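Local coordinates for protein MdcE (Pseudomonas aeruginosa, PDB 5VIP) that is the gamma subunit of a biotin-independent malonate decarboxylase and probably acts as a carboxyltransferase, at residues A90-E93 against A94-A97. Numbering follows the deposited sequence.
Sequences AVDE and ALEA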
ATOM      1  N   ALA A  90     -17.066   0.145   0.796  1.00 20.89           N
ATOM      2  CA  ALA A  90     -17.659  -0.987   1.511  1.00 20.95           C
ATOM      3  C   ALA A  90     -17.046  -1.157   2.900  1.00 24.20           C
ATOM      4  O   ALA A  90     -17.742  -1.474   3.863  1.00 21.17           O
ATOM      5  CB  ALA A  90     -17.508  -2.279   0.701  1.00 22.61           C
ATOM      6  N   VAL A  91     -15.742  -0.940   3.015  1.00 19.42           N
ATOM      7  CA  VAL A  91     -15.107  -1.029   4.321  1.00 18.98           C
ATOM      8  C   VAL A  91     -15.519   0.145   5.207  1.00 23.24           C
ATOM      9  O   VAL A  91     -15.862  -0.039   6.381  1.00 21.64           O
ATOM     10  CB  VAL A  91     -13.574  -1.096   4.192  1.00 18.56           C
ATOM     11  CG1 VAL A  91     -12.916  -0.956   5.557  1.00 20.03           C
ATOM     12  CG2 VAL A  91     -13.170  -2.435   3.522  1.00 19.40           C
ATOM     13  N   ASP A  92     -15.515   1.353   4.653  1.00 21.19           N
ATOM     14  CA  ASP A  92     -15.915   2.509   5.451  1.00 26.12           C
ATOM     15  C   ASP A  92     -17.379   2.402   5.901  1.00 26.07           C
ATOM     16  O   ASP A  92     -17.740   2.890   6.972  1.00 25.18           O
ATOM     17  CB  ASP A  92     -15.699   3.811   4.679  1.00 25.71           C
ATOM     18  CG  ASP A  92     -15.431   4.983   5.595  1.00 42.43           C
ATOM     19  OD1 ASP A  92     -14.383   4.974   6.276  1.00 42.47           O
ATOM     20  OD2 ASP A  92     -16.274   5.906   5.652  1.00 50.66           O
ATOM     21  N   GLU A  93     -18.211   1.764   5.080  1.00 26.41           N
ATOM     22  CA  GLU A  93     -19.612   1.542   5.438  1.00 25.87           C
ATOM     23  C   GLU A  93     -19.711   0.733   6.733  1.00 27.10           C
ATOM     24  O   GLU A  93     -20.443   1.099   7.642  1.00 29.78           O
ATOM     25  CB  GLU A  93     -20.363   0.828   4.308  1.00 24.74           C
ATOM     26  CG  GLU A  93     -21.795   0.450   4.688  1.00 31.20           C
ATOM     27  CD  GLU A  93     -22.525  -0.340   3.607  1.00 36.37           C
ATOM     28  OE1 GLU A  93     -21.944  -1.299   3.049  1.00 31.85           O
ATOM     29  OE2 GLU A  93     -23.693  -0.001   3.319  1.00 38.10           O
ATOM     30  N   ALA A  94     -18.960  -0.362   6.813  1.00 24.48           N
ATOM     31  CA  ALA A  94     -18.939  -1.182   8.017  1.00 26.52           C
ATOM     32  C   ALA A  94     -18.365  -0.425   9.218  1.00 28.33           C
ATOM     33  O   ALA A  94     -18.881  -0.534  10.329  1.00 26.98           O
ATOM     34  CB  ALA A  94     -18.146  -2.465   7.770  1.00 21.41           C
ATOM     35  N   LEU A  95     -17.300   0.337   8.993  1.00 24.26           N
ATOM     36  CA  LEU A  95     -16.642   1.078  10.069  1.00 23.60           C
ATOM     37  C   LEU A  95     -17.603   2.076  10.722  1.00 30.95           C
ATOM     38  O   LEU A  95     -17.682   2.175  11.953  1.00 30.94           O
ATOM     39  CB  LEU A  95     -15.398   1.797   9.527  1.00 25.30           C
ATOM     40  CG  LEU A  95     -14.554   2.689  10.442  1.00 30.06           C
ATOM     41  CD1 LEU A  95     -13.918   1.878  11.561  1.00 30.21           C
ATOM     42  CD2 LEU A  95     -13.480   3.410   9.640  1.00 26.05           C
ATOM     43  N   GLU A  96     -18.349   2.791   9.887  1.00 29.39           N
ATOM     44  CA  GLU A  96     -19.285   3.808  10.361  1.00 34.61           C
ATOM     45  C   GLU A  96     -20.496   3.187  11.049  1.00 34.96           C
ATOM     46  O   GLU A  96     -20.995   3.720  12.032  1.00 36.52           O
ATOM     47  CB  GLU A  96     -19.731   4.692   9.196  1.00 36.10           C
ATOM     48  CG  GLU A  96     -18.586   5.496   8.570  1.00 39.78           C
ATOM     49  CD  GLU A  96     -17.996   6.527   9.524  1.00 46.06           C
ATOM     50  OE1 GLU A  96     -18.779   7.236  10.186  1.00 50.41           O
ATOM     51  OE2 GLU A  96     -16.752   6.630   9.615  1.00 44.88           O
ATOM     52  N   ALA A  97     -20.956   2.052  10.535  1.00 31.04           N
ATOM     53  CA  ALA A  97     -22.099   1.351  11.121  1.00 31.84           C
ATOM     54  C   ALA A  97     -21.800   0.804  12.520  1.00 35.10           C
ATOM     55  O   ALA A  97     -22.683   0.782  13.379  1.00 34.92           O
ATOM     56  CB  ALA A  97     -22.549   0.221  10.200  1.00 29.53           C
TER
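Asp92 and Glu96 stand one turn apart on the last two turns of the amphipathic α-helix 81-97, their side chains side by side and pointing the same way. Their carboxylate planes differ by 30°, and Asp92 OD2 lies 4.1 Å from Glu96 OE2, close enough that the like charges would probably repel. Arginines probably ease this: Asp92 OD1 pairs with Arg140 of helix 127-143, Glu96 OE1 with Arg99. In Glu96, chi1 (-64°) puts CG beside the backbone N, 3.7 Å from Asp92 OD2, and the bend at chi2 turns the carboxylate so that OE2 comes near OD2. Asp92 OD1 also touches a methyl of Leu95, CD2, at 3.8 Å.

Beneath these side chains run the i to i+4 bonds of the helix. Leu95 N donates to Val91 O at 3.0 Å, Glu96 N to Asp92 O and Ala97 N to Glu93 O, while the link from Ala94 N to Ala90 O is weak at 3.4 Å.

Residue type follows the surroundings. Branched Val91 packs on Ala137, Tyr138 and Ala141 of helix 127-143 and on Leu61, while Leu95 lies on Arg140 and reaches Ala144 and His146 in the loop after that helix. The small side chains of Ala90 and Ala94 are consistent with a close approach to strand 56-63, where they meet Leu61 and Arg59 respectively. Exposed Glu93 extends its chain so that OE1 takes salt bridges from both Arg59 on strand 56-63 and Arg39, in the chain before strand 46-53. At the C-terminal end Ala97, which also touches Arg105, has its CB 3.4 Å from Glu93 O.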